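Local coordinates for protein diguanylate cyclase DosC (PDB 4ZVA) that senses oxygen through a haem-binding globin domain and, as a diguanylate cyclase, makes the second messenger cyclic-di-GMP, at residues 5-10 with 81-86; 23-28 with 116-121; 39-42 with 46-49. All coordinates share one frame; numbering follows the deposited sequence.

Contact 1: 5-10 with 81-86; sequences DEWTGL and RLIQIQ
Trp-7 reaches across from helix 2-13 and lays the six-membered half of its indole against Leu-82 and Ile-83 of helix 79-96. With CG anti to the backbone N (chi1 -155°), the ring spans much of the gap between axes that come no closer than 11.7 Å. Trp-7 CH2 rests 3.7 Å from Leu-82 CB, and Trp-7 CZ2 meets Leu-82 CD1 at 3.7 Å, so one leucine is touched at both its root and one methyl. The two side chains run roughly perpendicular. Further along the same side of the ring, Trp-7 CE3 lies 4.0 Å from Ile-83 CG1, and here the side chains run antiparallel alongside each other. In globin terms helix 79-96 probably corresponds to the F helix beside the haem, and helix 2-13 to the extra N-terminal helix found in globin-coupled sensors; Trp-7 makes every contact from segment 5-10 here. Ala-74 and Val-79 also pack on it. With an alanine in place of Trp-7, Leu-82 and Ile-83 would probably lose their partner and a gap would open between the two segments.

Gln-86 NE2 sits at the ring edge, near the plane, 4.3 Å from Trp-7 CH2, while donating a bent bond (138° at the hydrogen) of 3.1 Å to Leu-82 O. That carbonyl also takes Gln-86 N, from the opposite face of its plane. Gln-86 OE1 accepts from Trp-67 NE1, so both ends of the buried amide are held.

Contact 2: 23-28 with 116-121; sequences AEIAVA and PVIFSS
Ile-25 and Ile-118 are the nearest CA pair, 7.0 Å apart, where the middle of segment 23-28 faces the helical part of 116-121. That helical part follows a kink at Pro-116, whose ring nitrogen makes no bond to the turn before.

Ile-25 carries the whole contact from its own side. Its two branches divide the work: the CG2 methyl goes to the helix, the longer branch to the loop. Ile-25 CG2 lies 3.8 Å from Val-117 CG1 and 4.1 Å from Ile-118 CG1, so this one methyl touches two consecutive side chains. The isoleucine lies alongside Val-117, the two pointing opposite ways, whereas it meets Ile-118 at about a right angle. A bend at chi2 (-65°) turns the other branch aside, and Ile-25 CD1 ends 4.1 Å from Ser-121 CB.

Ser-121 meets Ile-25 through that carbon, while its hydroxyl turns to its own backbone. Ser-121 OG, set between the backbone N and the carbonyl carbon (chi1 66°), donates to Ile-118 O at 2.6 Å, tilted only modestly from the carbonyl plane. Ser-121 N donates to the same Ile-118 O at 3.2 Å. Two bonds from one residue thus grip the Ile-118 carbonyl and probably steady the turn at Ser-121.

In the globin fold this packing joins helix 16-43 to the end of helix 100-119. Ala-26 and Val-27 of the first segment touch Leu-72 and Ile-69 of helix 54-72. Val-117 also rests on His-29 and Tyr-32, further along helix 16-43, while Ile-118 packs on Val-131, Tyr-132 and Ser-135 of helix 125-147.

Contact 3: 39-42 with 46-49; sequences RIVR and HAEE. With HEM (protoporphyrin IX containing Fe), chain C.
Glu-48 crosses Arg-42 at a slant, at the corner where helix 16-43 gives way to the short helix 45-48. Glu-48 CB lies 3.4 Å from Arg-42 O, against the last part of the long helix. The next atom, Glu-48 CG, is anti to the backbone N and stays by the same carbonyl, 3.5 Å from Arg-42 O, but it also sits over one face of the guanidinium, 3.6 Å from Arg-42 NH1. A bend at chi2 (-87°) then swings the carboxylate round to the arginine's end. There Glu-48 OE2 forms a salt bridge with Arg-42 NH1 at 3.0 Å, the carboxylate and guanidinium planes being turned 51° apart. Arg-42 does its share of folding: its CB points away from segment 46-49, and bends at chi2 and chi3 bring the tip back. Its NH1 has a second, weak hydrogen bond to Leu-51 O, just down the chain.

The other half of the contact is apolar and belongs to the haem pocket. Ala-47 CB nestles 3.6 Å from Val-41 O and 3.9 Å from Val-41 CG1, and both side chains face a haem vinyl group, whose terminal carbon CBB is 3.4 Å from Val-41 CG1. Ile-102 of helix 100-119 backs Ala-47.

The chemistry is therefore split: a partly exposed ion pair, well away from the vinyl, ties the corner together, while the buried Val-41 and Ala-47 methyls meet the vinyl, an apolar match for its hydrocarbon.

The three contacts are spread through one all-helical globin domain, and none touches another. Contacts 1 and 2 have centres 22 Å apart, contacts 2 and 3 lie 24 Å apart, and contacts 1 and 3, on opposite sides of the chain's centre, 28 Å. Helix 16-43 is common to contacts 2 and 3. Along the chain the segments of contacts 1 and 2 alternate: 5-10, 23-28, 81-86, 116-121. The local corner of contact 3 falls between 23-28 and 81-86. Contacts 1 and 2 thus tie the first two helices to later ones, while contact 3 borders the haem, the probable site of oxygen sensing.

Contact 1: 5-10 with 81-86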
loop_
_atom_site.group_PDB
_atom_site.type_symbol
_atom_site.label_atom_id
_atom_site.label_comp_id
_atom_site.label_asym_id
_atom_site.label_seq_id
_atom_site.Cartn_x
_atom_site.Cartn_y
_atom_site.Cartn_z
ATOM N N ASP A 5 2.307 -18.379 4.190
ATOM C CA ASP A 5 3.140 -18.239 5.378
ATOM C C ASP A 5 3.277 -16.779 5.790
ATOM O O ASP A 5 3.377 -16.463 6.976
ATOM C CB ASP A 5 4.521 -18.848 5.134
ATOM C CG ASP A 5 4.451 -20.321 4.791
ATOM O OD1 ASP A 5 3.466 -20.976 5.188
ATOM O OD2 ASP A 5 5.379 -20.821 4.120
ATOM N N GLU A 6 3.290 -15.894 4.798
ATOM C CA GLU A 6 3.416 -14.464 5.046
ATOM C C GLU A 6 2.127 -13.901 5.637
ATOM O O GLU A 6 2.156 -13.152 6.614
ATOM C CB GLU A 6 3.772 -13.735 3.749
ATOM C CG GLU A 6 3.739 -12.221 3.841
ATOM C CD GLU A 6 4.990 -11.637 4.461
ATOM O OE1 GLU A 6 5.075 -10.394 4.558
ATOM O OE2 GLU A 6 5.888 -12.416 4.845
ATOM N N TRP A 7 0.996 -14.271 5.045
ATOM C CA TRP A 7 -0.302 -13.820 5.534
ATOM C C TRP A 7 -0.556 -14.382 6.928
ATOM O O TRP A 7 -1.026 -13.670 7.818
ATOM C CB TRP A 7 -1.411 -14.227 4.563
ATOM C CG TRP A 7 -2.629 -13.357 4.639
ATOM C CD1 TRP A 7 -3.047 -12.616 5.707
ATOM C CD2 TRP A 7 -3.556 -13.093 3.582
ATOM N NE1 TRP A 7 -4.195 -11.931 5.389
ATOM C CE2 TRP A 7 -4.526 -12.204 4.087
ATOM C CE3 TRP A 7 -3.667 -13.531 2.259
ATOM C CZ2 TRP A 7 -5.591 -11.747 3.317
ATOM C CZ3 TRP A 7 -4.724 -13.075 1.496
ATOM C CH2 TRP A 7 -5.672 -12.193 2.027
ATOM N N THR A 8 -0.227 -15.656 7.111
ATOM C CA THR A 8 -0.344 -16.315 8.408
ATOM C C THR A 8 0.511 -15.620 9.459
ATOM O O THR A 8 0.053 -15.364 10.574
ATOM C CB THR A 8 0.075 -17.797 8.328
ATOM O OG1 THR A 8 -0.848 -18.510 7.497
ATOM C CG2 THR A 8 0.098 -18.427 9.711
ATOM N N GLY A 9 1.757 -15.331 9.099
ATOM C CA GLY A 9 2.668 -14.631 9.983
ATOM C C GLY A 9 2.131 -13.277 10.405
ATOM O O GLY A 9 2.219 -12.908 11.573
ATOM N N LEU A 10 1.568 -12.541 9.451
ATOM C CA LEU A 10 1.002 -11.222 9.726
ATOM C C LEU A 10 -0.094 -11.282 10.788
ATOM O O LEU A 10 -0.121 -10.468 11.711
ATOM C CB LEU A 10 0.449 -10.600 8.444
ATOM C CG LEU A 10 -0.257 -9.256 8.622
ATOM C CD1 LEU A 10 0.714 -8.199 9.124
ATOM C CD2 LEU A 10 -0.907 -8.821 7.319
ATOM N N ARG A 81 -8.471 -19.755 2.478
ATOM C CA ARG A 81 -9.725 -19.405 1.815
ATOM C C ARG A 81 -9.664 -18.001 1.212
ATOM O O ARG A 81 -10.195 -17.754 0.128
ATOM C CB ARG A 81 -10.902 -19.502 2.792
ATOM C CG ARG A 81 -12.263 -19.491 2.109
ATOM C CD ARG A 81 -13.419 -19.528 3.105
ATOM N NE ARG A 81 -13.773 -18.195 3.589
ATOM C CZ ARG A 81 -13.448 -17.716 4.786
ATOM N NH1 ARG A 81 -12.759 -18.462 5.640
ATOM N NH2 ARG A 81 -13.815 -16.488 5.130
ATOM N N LEU A 82 -9.020 -17.083 1.925
ATOM C CA LEU A 82 -8.894 -15.702 1.468
ATOM C C LEU A 82 -8.084 -15.590 0.184
ATOM O O LEU A 82 -8.390 -14.770 -0.682
ATOM C CB LEU A 82 -8.257 -14.838 2.554
ATOM C CG LEU A 82 -9.168 -14.529 3.739
ATOM C CD1 LEU A 82 -8.414 -13.724 4.772
ATOM C CD2 LEU A 82 -10.410 -13.788 3.275
ATOM N N ILE A 83 -7.045 -16.410 0.071
ATOM C CA ILE A 83 -6.215 -16.423 -1.126
ATOM C C ILE A 83 -7.056 -16.808 -2.341
ATOM O O ILE A 83 -6.969 -16.171 -3.393
ATOM C CB ILE A 83 -5.026 -17.392 -0.974
ATOM C CG1 ILE A 83 -4.035 -16.849 0.058
ATOM C CG2 ILE A 83 -4.334 -17.606 -2.310
ATOM C CD1 ILE A 83 -2.957 -17.827 0.452
ATOM N N GLN A 84 -7.893 -17.830 -2.178
ATOM C CA GLN A 84 -8.777 -18.280 -3.250
ATOM C C GLN A 84 -9.762 -17.191 -3.655
ATOM O O GLN A 84 -10.127 -17.078 -4.826
ATOM C CB GLN A 84 -9.536 -19.540 -2.829
ATOM C CG GLN A 84 -8.679 -20.790 -2.795
ATOM C CD GLN A 84 -8.019 -21.075 -4.131
ATOM O OE1 GLN A 84 -8.640 -20.937 -5.186
ATOM N NE2 GLN A 84 -6.751 -21.467 -4.093
ATOM N N ILE A 85 -10.191 -16.395 -2.682
ATOM C CA ILE A 85 -11.096 -15.284 -2.947
ATOM C C ILE A 85 -10.446 -14.253 -3.867
ATOM O O ILE A 85 -11.060 -13.791 -4.827
ATOM C CB ILE A 85 -11.543 -14.599 -1.639
ATOM C CG1 ILE A 85 -12.420 -15.548 -0.820
ATOM C CG2 ILE A 85 -12.287 -13.304 -1.936
ATOM C CD1 ILE A 85 -12.911 -14.957 0.483
ATOM N N GLN A 86 -9.194 -13.908 -3.576
ATOM C CA GLN A 86 -8.467 -12.933 -4.383
ATOM C C GLN A 86 -8.288 -13.429 -5.815
ATOM O O GLN A 86 -8.378 -12.652 -6.766
ATOM C CB GLN A 86 -7.101 -12.621 -3.763
ATOM C CG GLN A 86 -7.130 -12.350 -2.267
ATOM C CD GLN A 86 -8.219 -11.375 -1.859
ATOM O OE1 GLN A 86 -8.449 -10.362 -2.522
ATOM N NE2 GLN A 86 -8.898 -11.679 -0.760
#

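Contact 2: 23-28 with 116-121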
loop_
_atom_site.group_PDB
_atom_site.type_symbol
_atom_site.label_atom_id
_atom_site.label_comp_id
_atom_site.label_asym_id
_atom_site.label_seq_id
_atom_site.Cartn_x
_atom_site.Cartn_y
_atom_site.Cartn_z
ATOM N N ALA A 23 -11.076 -5.710 13.097
ATOM C CA ALA A 23 -12.311 -6.353 12.662
ATOM C C ALA A 23 -13.519 -5.483 12.995
ATOM O O ALA A 23 -14.461 -5.397 12.213
ATOM C CB ALA A 23 -12.455 -7.728 13.301
ATOM N N GLU A 24 -13.480 -4.835 14.156
ATOM C CA GLU A 24 -14.580 -3.977 14.588
ATOM C C GLU A 24 -14.761 -2.818 13.617
ATOM O O GLU A 24 -15.875 -2.524 13.188
ATOM C CB GLU A 24 -14.329 -3.456 16.009
ATOM C CG GLU A 24 -15.550 -2.840 16.692
ATOM C CD GLU A 24 -15.784 -1.385 16.323
ATOM O OE1 GLU A 24 -14.833 -0.721 15.857
ATOM O OE2 GLU A 24 -16.922 -0.904 16.507
ATOM N N ILE A 25 -13.654 -2.175 13.263
ATOM C CA ILE A 25 -13.669 -1.078 12.305
ATOM C C ILE A 25 -14.239 -1.538 10.970
ATOM O O ILE A 25 -15.063 -0.855 10.364
ATOM C CB ILE A 25 -12.252 -0.495 12.092
ATOM C CG1 ILE A 25 -11.803 0.277 13.332
ATOM C CG2 ILE A 25 -12.222 0.419 10.881
ATOM C CD1 ILE A 25 -12.638 1.502 13.620
ATOM N N ALA A 26 -13.805 -2.711 10.524
ATOM C CA ALA A 26 -14.232 -3.249 9.238
ATOM C C ALA A 26 -15.744 -3.467 9.177
ATOM O O ALA A 26 -16.412 -2.948 8.289
ATOM C CB ALA A 26 -13.496 -4.552 8.947
ATOM N N VAL A 27 -16.277 -4.246 10.111
ATOM C CA VAL A 27 -17.708 -4.555 10.116
ATOM C C VAL A 27 -18.560 -3.298 10.294
ATOM O O VAL A 27 -19.543 -3.105 9.584
ATOM C CB VAL A 27 -18.051 -5.575 11.217
ATOM C CG1 VAL A 27 -19.549 -5.883 11.229
ATOM C CG2 VAL A 27 -17.252 -6.853 11.014
ATOM N N ALA A 28 -18.155 -2.425 11.212
ATOM C CA ALA A 28 -18.938 -1.230 11.531
ATOM C C ALA A 28 -18.957 -0.223 10.386
ATOM O O ALA A 28 -19.903 0.552 10.252
ATOM C CB ALA A 28 -18.408 -0.569 12.800
ATOM N N PRO A 116 -9.076 7.881 7.903
ATOM C CA PRO A 116 -9.899 8.785 8.720
ATOM C C PRO A 116 -10.921 8.048 9.586
ATOM O O PRO A 116 -11.292 8.536 10.653
ATOM C CB PRO A 116 -10.603 9.657 7.677
ATOM C CG PRO A 116 -9.741 9.585 6.475
ATOM C CD PRO A 116 -9.204 8.194 6.469
ATOM N N VAL A 117 -11.370 6.886 9.121
ATOM C CA VAL A 117 -12.293 6.053 9.885
ATOM C C VAL A 117 -11.624 5.535 11.157
ATOM O O VAL A 117 -12.214 5.557 12.238
ATOM C CB VAL A 117 -12.798 4.866 9.038
ATOM C CG1 VAL A 117 -13.469 3.822 9.915
ATOM C CG2 VAL A 117 -13.757 5.360 7.971
ATOM N N ILE A 118 -10.382 5.079 11.026
ATOM C CA ILE A 118 -9.620 4.597 12.173
ATOM C C ILE A 118 -9.221 5.759 13.080
ATOM O O ILE A 118 -9.262 5.649 14.307
ATOM C CB ILE A 118 -8.360 3.823 11.722
ATOM C CG1 ILE A 118 -8.769 2.566 10.949
ATOM C CG2 ILE A 118 -7.495 3.447 12.916
ATOM C CD1 ILE A 118 -7.602 1.723 10.471
ATOM N N PHE A 119 -8.856 6.878 12.466
ATOM C CA PHE A 119 -8.458 8.060 13.215
ATOM C C PHE A 119 -9.616 8.590 14.064
ATOM O O PHE A 119 -9.402 9.104 15.163
ATOM C CB PHE A 119 -7.956 9.149 12.264
ATOM C CG PHE A 119 -7.336 10.326 12.962
ATOM C CD1 PHE A 119 -5.997 10.310 13.316
ATOM C CD2 PHE A 119 -8.093 11.446 13.267
ATOM C CE1 PHE A 119 -5.423 11.392 13.959
ATOM C CE2 PHE A 119 -7.523 12.531 13.911
ATOM C CZ PHE A 119 -6.188 12.503 14.256
ATOM N N SER A 120 -10.839 8.444 13.555
ATOM C CA SER A 120 -12.030 8.971 14.220
ATOM C C SER A 120 -12.562 8.044 15.305
ATOM O O SER A 120 -13.518 8.386 16.001
ATOM C CB SER A 120 -13.144 9.229 13.199
ATOM O OG SER A 120 -12.738 10.160 12.213
ATOM N N SER A 121 -11.961 6.865 15.443
ATOM C CA SER A 121 -12.398 5.925 16.470
ATOM C C SER A 121 -12.023 6.443 17.851
ATOM O O SER A 121 -11.241 7.387 17.975
ATOM C CB SER A 121 -11.794 4.540 16.236
ATOM O OG SER A 121 -10.389 4.564 16.402
#

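Contact 3: 39-42 with 46-49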
loop_
_atom_site.group_PDB
_atom_site.type_symbol
_atom_site.label_atom_id
_atom_site.label_comp_id
_atom_site.label_asym_id
_atom_site.label_seq_id
_atom_site.Cartn_x
_atom_site.Cartn_y
_atom_site.Cartn_z
ATOM N N ARG A 39 -17.703 5.929 -5.136
ATOM C CA ARG A 39 -17.831 7.324 -5.545
ATOM C C ARG A 39 -16.509 7.893 -6.059
ATOM O O ARG A 39 -16.471 8.556 -7.095
ATOM C CB ARG A 39 -18.345 8.182 -4.386
ATOM C CG ARG A 39 -18.634 9.622 -4.782
ATOM C CD ARG A 39 -18.908 10.498 -3.572
ATOM N NE ARG A 39 -17.727 10.646 -2.728
ATOM C CZ ARG A 39 -16.750 11.515 -2.965
ATOM N NH1 ARG A 39 -16.811 12.315 -4.022
ATOM N NH2 ARG A 39 -15.709 11.584 -2.147
ATOM N N ILE A 40 -15.430 7.632 -5.328
ATOM C CA ILE A 40 -14.116 8.165 -5.675
ATOM C C ILE A 40 -13.549 7.492 -6.923
ATOM O O ILE A 40 -12.992 8.153 -7.799
ATOM C CB ILE A 40 -13.127 8.006 -4.506
ATOM C CG1 ILE A 40 -13.600 8.831 -3.309
ATOM C CG2 ILE A 40 -11.723 8.427 -4.921
ATOM C CD1 ILE A 40 -12.741 8.675 -2.082
ATOM N N VAL A 41 -13.689 6.172 -6.993
ATOM C CA VAL A 41 -13.245 5.406 -8.152
ATOM C C VAL A 41 -13.948 5.874 -9.430
ATOM O O VAL A 41 -13.326 5.975 -10.489
ATOM C CB VAL A 41 -13.494 3.898 -7.937
ATOM C CG1 VAL A 41 -13.534 3.152 -9.260
ATOM C CG2 VAL A 41 -12.442 3.317 -7.003
ATOM N N ARG A 42 -15.236 6.189 -9.310
ATOM C CA ARG A 42 -16.042 6.664 -10.435
ATOM C C ARG A 42 -15.466 7.924 -11.080
ATOM O O ARG A 42 -15.658 8.159 -12.275
ATOM C CB ARG A 42 -17.479 6.935 -9.981
ATOM C CG ARG A 42 -18.389 5.715 -9.999
ATOM C CD ARG A 42 -19.036 5.513 -11.359
ATOM N NE ARG A 42 -20.028 6.544 -11.649
ATOM C CZ ARG A 42 -20.734 6.606 -12.773
ATOM N NH1 ARG A 42 -20.562 5.693 -13.719
ATOM N NH2 ARG A 42 -21.616 7.581 -12.953
ATOM N N HIS A 46 -10.902 6.272 -16.648
ATOM C CA HIS A 46 -10.555 4.929 -17.096
ATOM C C HIS A 46 -11.278 3.859 -16.285
ATOM O O HIS A 46 -11.413 2.719 -16.726
ATOM C CB HIS A 46 -9.043 4.710 -17.008
ATOM C CG HIS A 46 -8.246 5.620 -17.890
ATOM N ND1 HIS A 46 -8.123 5.421 -19.249
ATOM C CD2 HIS A 46 -7.525 6.731 -17.606
ATOM C CE1 HIS A 46 -7.365 6.372 -19.764
ATOM N NE2 HIS A 46 -6.988 7.179 -18.788
ATOM N N ALA A 47 -11.745 4.233 -15.099
ATOM C CA ALA A 47 -12.432 3.296 -14.219
ATOM C C ALA A 47 -13.944 3.452 -14.328
ATOM O O ALA A 47 -14.695 2.514 -14.064
ATOM C CB ALA A 47 -11.982 3.491 -12.780
ATOM N N GLU A 48 -14.381 4.645 -14.721
ATOM C CA GLU A 48 -15.802 4.949 -14.839
ATOM C C GLU A 48 -16.457 4.086 -15.915
ATOM O O GLU A 48 -17.652 3.796 -15.850
ATOM C CB GLU A 48 -16.000 6.439 -15.143
ATOM C CG GLU A 48 -17.439 6.931 -15.045
ATOM C CD GLU A 48 -18.216 6.746 -16.333
ATOM O OE1 GLU A 48 -17.578 6.581 -17.395
ATOM O OE2 GLU A 48 -19.464 6.762 -16.284
ATOM N N GLU A 49 -15.663 3.677 -16.899
ATOM C CA GLU A 49 -16.147 2.846 -17.995
ATOM C C GLU A 49 -16.715 1.517 -17.502
ATOM O O GLU A 49 -17.712 1.022 -18.030
ATOM C CB GLU A 49 -15.019 2.586 -18.995
ATOM C CG GLU A 49 -15.433 1.762 -20.202
ATOM C CD GLU A 49 -14.251 1.362 -21.065
ATOM O OE1 GLU A 49 -13.111 1.738 -20.723
ATOM O OE2 GLU A 49 -14.464 0.671 -22.084
HETATM C CHA HEM C . -15.932 -7.273 -9.080
HETATM C CHB HEM C . -14.616 -3.023 -11.012
HETATM C CHC HEM C . -11.093 -2.709 -7.713
HETATM C CHD HEM C . -13.097 -6.332 -5.201
HETATM C C1A HEM C . -15.921 -6.146 -9.874
HETATM C C2A HEM C . -16.863 -5.804 -10.925
HETATM C C3A HEM C . -16.492 -4.633 -11.447
HETATM C C4A HEM C . -15.303 -4.188 -10.759
HETATM C CMA HEM C . -17.198 -3.875 -12.591
HETATM C CAA HEM C . -18.095 -6.623 -11.372
HETATM C CBA HEM C . -19.050 -6.802 -10.196
HETATM C CGA HEM C . -20.371 -7.325 -10.685
HETATM O O1A HEM C . -20.740 -7.032 -11.853
HETATM O O2A HEM C . -21.058 -8.025 -9.899
HETATM C C1B HEM C . -13.559 -2.550 -10.272
HETATM C C2B HEM C . -12.902 -1.272 -10.452
HETATM C C3B HEM C . -11.920 -1.185 -9.534
HETATM C C4B HEM C . -11.939 -2.406 -8.755
HETATM C CMB HEM C . -13.319 -0.249 -11.536
HETATM C CAB HEM C . -10.900 -0.051 -9.256
HETATM C CBB HEM C . -10.876 1.124 -9.890
HETATM C C1C HEM C . -11.371 -3.597 -6.699
HETATM C C2C HEM C . -10.729 -3.645 -5.401
HETATM C C3C HEM C . -11.284 -4.655 -4.702
HETATM C C4C HEM C . -12.294 -5.265 -5.545
HETATM C CMC HEM C . -9.608 -2.668 -4.974
HETATM C CAC HEM C . -10.989 -5.155 -3.265
HETATM C CBC HEM C . -10.128 -4.574 -2.422
HETATM C C1D HEM C . -14.045 -6.936 -6.000
HETATM C C2D HEM C . -14.843 -8.082 -5.620
HETATM C C3D HEM C . -15.737 -8.377 -6.835
HETATM C C4D HEM C . -15.379 -7.383 -7.823
HETATM C CMD HEM C . -14.799 -8.825 -4.266
HETATM C CAD HEM C . -16.790 -9.496 -6.999
HETATM C CBD HEM C . -16.114 -10.859 -6.873
HETATM C CGD HEM C . -17.013 -11.938 -7.419
HETATM O O1D HEM C . -16.728 -13.137 -7.166
HETATM O O2D HEM C . -18.013 -11.603 -8.105
HETATM N NA HEM C . -14.980 -5.136 -9.806
HETATM N NB HEM C . -12.949 -3.218 -9.230
HETATM N NC HEM C . -12.318 -4.598 -6.752
HETATM N ND HEM C . -14.386 -6.561 -7.296
HETATM FE FE HEM C . -13.485 -5.028 -8.383
#